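Local coordinates for probable glutaredoxin ssr2061 (Synechocystis sp., PDB 4MJE), which probably acts as a glutathione-disulfide oxidoreductase, reducing low-molecular-weight disulfides and proteins with electrons from NADPH by way of glutathione reductase, at residues P27-K39 with C81-D94. The protein carries 1 engineered substitution. Sequence-based numbering, arbitrary orientation.
Sequences PFCMRALALLKLK and CDDIYALDGAGKLD. Engineered in segment 27-39: L38 (natural residue Arg). With SO4 (sulfate ion), chain C.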
# COMPACT_ATOMS: atom_id res chain seq x y z
N PRO A 27 0.61 6.60 -15.18
CA PRO A 27 1.99 6.10 -15.18
C PRO A 27 2.62 6.13 -13.81
O PRO A 27 3.53 5.34 -13.56
CB PRO A 27 2.71 7.06 -16.13
CG PRO A 27 1.90 8.32 -16.09
CD PRO A 27 0.48 7.87 -15.92
N PHE A 28 2.18 7.04 -12.94
CA PHE A 28 2.71 7.10 -11.57
C PHE A 28 2.16 5.94 -10.74
O PHE A 28 2.88 5.28 -9.98
CB PHE A 28 2.35 8.45 -10.94
CG PHE A 28 2.97 9.61 -11.64
CD1 PHE A 28 4.19 10.07 -11.22
CD2 PHE A 28 2.34 10.25 -12.71
CE1 PHE A 28 4.80 11.14 -11.84
CE2 PHE A 28 2.96 11.34 -13.34
CZ PHE A 28 4.18 11.76 -12.90
N CYS A 29 0.89 5.65 -10.94
CA CYS A 29 0.27 4.47 -10.30
C CYS A 29 0.95 3.19 -10.78
O CYS A 29 1.25 2.29 -9.98
CB CYS A 29 -1.21 4.45 -10.64
SG CYS A 29 -2.15 5.73 -9.85
N MET A 30 1.20 3.10 -12.08
CA MET A 30 1.85 1.91 -12.63
C MET A 30 3.24 1.71 -12.02
O MET A 30 3.61 0.58 -11.69
CB MET A 30 1.92 2.05 -14.15
CG MET A 30 0.57 1.91 -14.85
SD MET A 30 0.60 2.56 -16.52
CE MET A 30 1.72 1.39 -17.29
N ARG A 31 3.99 2.78 -11.81
CA ARG A 31 5.31 2.66 -11.22
C ARG A 31 5.24 2.20 -9.76
O ARG A 31 6.07 1.41 -9.29
CB ARG A 31 6.05 4.00 -11.33
CG ARG A 31 7.52 3.97 -10.98
CD ARG A 31 8.19 5.30 -11.24
NE ARG A 31 8.05 5.67 -12.65
CZ ARG A 31 8.14 6.91 -13.12
NH1 ARG A 31 8.38 7.93 -12.31
NH2 ARG A 31 7.98 7.12 -14.42
N ALA A 32 4.27 2.72 -9.01
CA ALA A 32 4.10 2.35 -7.61
C ALA A 32 3.67 0.88 -7.52
O ALA A 32 4.16 0.12 -6.68
CB ALA A 32 3.08 3.26 -6.96
N LEU A 33 2.76 0.47 -8.39
CA LEU A 33 2.33 -0.93 -8.43
C LEU A 33 3.50 -1.85 -8.74
O LEU A 33 3.60 -2.92 -8.13
CB LEU A 33 1.25 -1.12 -9.48
CG LEU A 33 -0.14 -0.57 -9.12
CD1 LEU A 33 -1.02 -0.54 -10.38
CD2 LEU A 33 -0.81 -1.36 -8.02
N ALA A 34 4.38 -1.44 -9.64
CA ALA A 34 5.53 -2.25 -9.96
C ALA A 34 6.40 -2.49 -8.74
O ALA A 34 6.86 -3.60 -8.52
CB ALA A 34 6.34 -1.61 -11.05
N LEU A 35 6.62 -1.46 -7.94
CA LEU A 35 7.45 -1.59 -6.75
C LEU A 35 6.82 -2.56 -5.74
O LEU A 35 7.51 -3.44 -5.19
CB LEU A 35 7.68 -0.23 -6.11
CG LEU A 35 8.63 -0.23 -4.90
CD1 LEU A 35 10.00 -0.85 -5.21
CD2 LEU A 35 8.80 1.17 -4.40
N LEU A 36 5.52 -2.43 -5.49
CA LEU A 36 4.84 -3.31 -4.56
C LEU A 36 4.87 -4.75 -5.03
O LEU A 36 5.07 -5.67 -4.23
CB LEU A 36 3.40 -2.83 -4.33
CG LEU A 36 3.27 -1.48 -3.61
CD1 LEU A 36 1.83 -0.99 -3.62
CD2 LEU A 36 3.77 -1.59 -2.18
N LYS A 37 4.66 -4.96 -6.33
CA LYS A 37 4.71 -6.28 -6.90
C LYS A 37 6.12 -6.86 -6.77
O LYS A 37 6.27 -8.02 -6.43
CB LYS A 37 4.21 -6.27 -8.35
CG LYS A 37 2.73 -6.00 -8.43
CD LYS A 37 2.29 -5.92 -9.86
CE LYS A 37 0.78 -5.79 -9.96
NZ LYS A 37 0.37 -5.70 -11.39
N LEU A 38 7.15 -6.07 -7.00
CA LEU A 38 8.51 -6.58 -6.94
C LEU A 38 8.90 -6.96 -5.50
O LEU A 38 9.75 -7.83 -5.29
CB LEU A 38 9.48 -5.58 -7.57
CG LEU A 38 9.31 -5.48 -9.10
CD1 LEU A 38 10.08 -4.29 -9.67
CD2 LEU A 38 9.74 -6.76 -9.82
N LYS A 39 8.32 -6.30 -4.50
CA LYS A 39 8.52 -6.70 -3.10
C LYS A 39 7.86 -8.06 -2.77
O LYS A 39 8.24 -8.71 -1.80
CB LYS A 39 8.00 -5.62 -2.14
CG LYS A 39 8.71 -4.28 -2.22
CD LYS A 39 10.12 -4.40 -1.75
CE LYS A 39 10.78 -3.04 -1.65
NZ LYS A 39 12.17 -3.16 -1.23
N CYS A 81 3.63 7.93 -5.23
CA CYS A 81 4.68 7.15 -5.88
C CYS A 81 6.07 7.62 -5.44
O CYS A 81 6.91 6.83 -5.06
CB CYS A 81 4.49 7.20 -7.40
SG CYS A 81 5.72 6.28 -8.33
N ASP A 82 6.30 8.93 -5.51
CA ASP A 82 7.59 9.45 -5.09
C ASP A 82 7.89 9.10 -3.65
O ASP A 82 9.03 8.74 -3.31
CB ASP A 82 7.70 10.96 -5.34
CG ASP A 82 7.92 11.29 -6.80
OD1 ASP A 82 7.83 10.38 -7.65
OD2 ASP A 82 8.19 12.47 -7.12
N ASP A 83 6.88 9.12 -2.80
CA ASP A 83 7.11 8.84 -1.39
C ASP A 83 7.54 7.41 -1.16
O ASP A 83 8.46 7.18 -0.38
CB ASP A 83 5.88 9.18 -0.56
CG ASP A 83 5.55 10.65 -0.60
OD1 ASP A 83 6.48 11.48 -0.47
OD2 ASP A 83 4.38 11.00 -0.82
N ILE A 84 6.90 6.47 -1.82
CA ILE A 84 7.26 5.09 -1.59
C ILE A 84 8.65 4.77 -2.14
O ILE A 84 9.45 4.08 -1.49
CB ILE A 84 6.17 4.13 -2.10
CG1 ILE A 84 6.43 2.73 -1.55
CG2 ILE A 84 6.08 4.12 -3.63
CD1 ILE A 84 5.25 1.78 -1.72
N TYR A 85 8.95 5.31 -3.32
CA TYR A 85 10.27 5.11 -3.90
C TYR A 85 11.35 5.79 -3.05
O TYR A 85 12.45 5.25 -2.91
CB TYR A 85 10.33 5.60 -5.35
CG TYR A 85 9.89 4.56 -6.34
CD1 TYR A 85 10.82 3.74 -6.96
CD2 TYR A 85 8.56 4.38 -6.65
CE1 TYR A 85 10.43 2.78 -7.86
CE2 TYR A 85 8.15 3.42 -7.55
CZ TYR A 85 9.10 2.62 -8.16
OH TYR A 85 8.73 1.65 -9.07
N ALA A 86 11.05 6.95 -2.48
CA ALA A 86 12.01 7.63 -1.60
C ALA A 86 12.28 6.78 -0.36
O ALA A 86 13.42 6.59 0.04
CB ALA A 86 11.50 9.04 -1.22
N LEU A 87 11.23 6.24 0.24
CA LEU A 87 11.41 5.36 1.39
C LEU A 87 12.28 4.16 1.03
O LEU A 87 13.15 3.77 1.80
CB LEU A 87 10.07 4.86 1.93
CG LEU A 87 9.23 5.85 2.73
CD1 LEU A 87 7.81 5.35 2.88
CD2 LEU A 87 9.84 6.11 4.11
N ASP A 88 12.04 3.55 -0.12
CA ASP A 88 12.84 2.40 -0.50
C ASP A 88 14.31 2.79 -0.71
O ASP A 88 15.22 2.08 -0.29
CB ASP A 88 12.28 1.71 -1.74
CG ASP A 88 12.78 0.28 -1.89
OD1 ASP A 88 13.02 -0.15 -3.04
OD2 ASP A 88 12.91 -0.43 -0.85
N GLY A 89 14.55 3.94 -1.32
CA GLY A 89 15.92 4.39 -1.54
C GLY A 89 16.67 4.71 -0.27
O GLY A 89 17.90 4.63 -0.23
N ALA A 90 15.92 5.07 0.76
CA ALA A 90 16.49 5.36 2.07
C ALA A 90 16.66 4.11 2.91
O ALA A 90 17.21 4.18 4.00
CB ALA A 90 15.62 6.36 2.81
N GLY A 91 16.18 2.98 2.40
CA GLY A 91 16.22 1.73 3.13
C GLY A 91 15.14 1.59 4.18
O GLY A 91 15.27 0.77 5.08
N LYS A 92 14.05 2.34 4.04
CA LYS A 92 13.03 2.42 5.06
C LYS A 92 11.70 1.80 4.65
O LYS A 92 10.76 1.80 5.44
CB LYS A 92 12.79 3.87 5.43
CG LYS A 92 13.97 4.53 6.10
CD LYS A 92 13.59 5.90 6.55
CE LYS A 92 14.67 6.51 7.39
NZ LYS A 92 14.65 7.98 7.15
N LEU A 93 11.59 1.26 3.44
CA LEU A 93 10.32 0.69 3.02
C LEU A 93 10.16 -0.72 3.56
O LEU A 93 9.11 -1.06 4.10
CB LEU A 93 10.19 0.68 1.50
CG LEU A 93 8.85 0.18 0.97
CD1 LEU A 93 7.66 0.93 1.55
CD2 LEU A 93 8.84 0.28 -0.54
N ASP A 94 11.19 -1.56 3.42
CA ASP A 94 11.06 -2.93 3.88
C ASP A 94 10.57 -3.05 5.34
O ASP A 94 9.66 -3.81 5.62
CB ASP A 94 12.37 -3.71 3.65
CG ASP A 94 12.65 -3.98 2.17
OD1 ASP A 94 13.83 -4.18 1.82
OD2 ASP A 94 11.70 -4.01 1.37
S SO4 C . 3.64 11.08 -7.03
O1 SO4 C . 2.57 10.18 -6.61
O2 SO4 C . 3.08 12.39 -7.38
O3 SO4 C . 4.62 11.22 -5.95
O4 SO4 C . 4.30 10.55 -8.23
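L35 lies under the ring of Y85, its CD2 methyl almost on the ring normal and 3.8 Å from the centroid, a CH-pi contact over one face. With CG anti to the backbone N (chi1 -176°), L35 is a knob in a hole formed by I84, Y85 and D88 of helix 81-89 and by L93 beyond it. The phenol of Y85 reaches across to helix 27-39, and its OH donates to R31 O at 2.7 Å from above the carbonyl plane, whereas L35 N reaches the same oxygen from the other face. The aliphatic part of R31 crosses the phenol at about a right angle, CG 3.2 Å from Y85 OH. A phenylalanine in place of Y85 would probably keep the face over L35 but leave R31 O with its helical donor alone within these segments. Where helix 81-89 starts, A32 CB meets C81 CB at 4.2 Å, and backbone N atoms of C81 and D82 hold a sulfate. At the far end K39, bent at chi2, sets NZ between D88 OD2 (2.9 Å) and D94 OD2 (2.8 Å), each met on its syn side but about 30° out of the carboxylate plane; this salt-bridge network ties helix 27-39 to both sides of the Schellman motif at G91. The helices cross at 33° on one face of the mixed sheet, as in the thioredoxin fold of glutaredoxins, and helix 27-39 carries C29 of the probable redox-active CxxC motif.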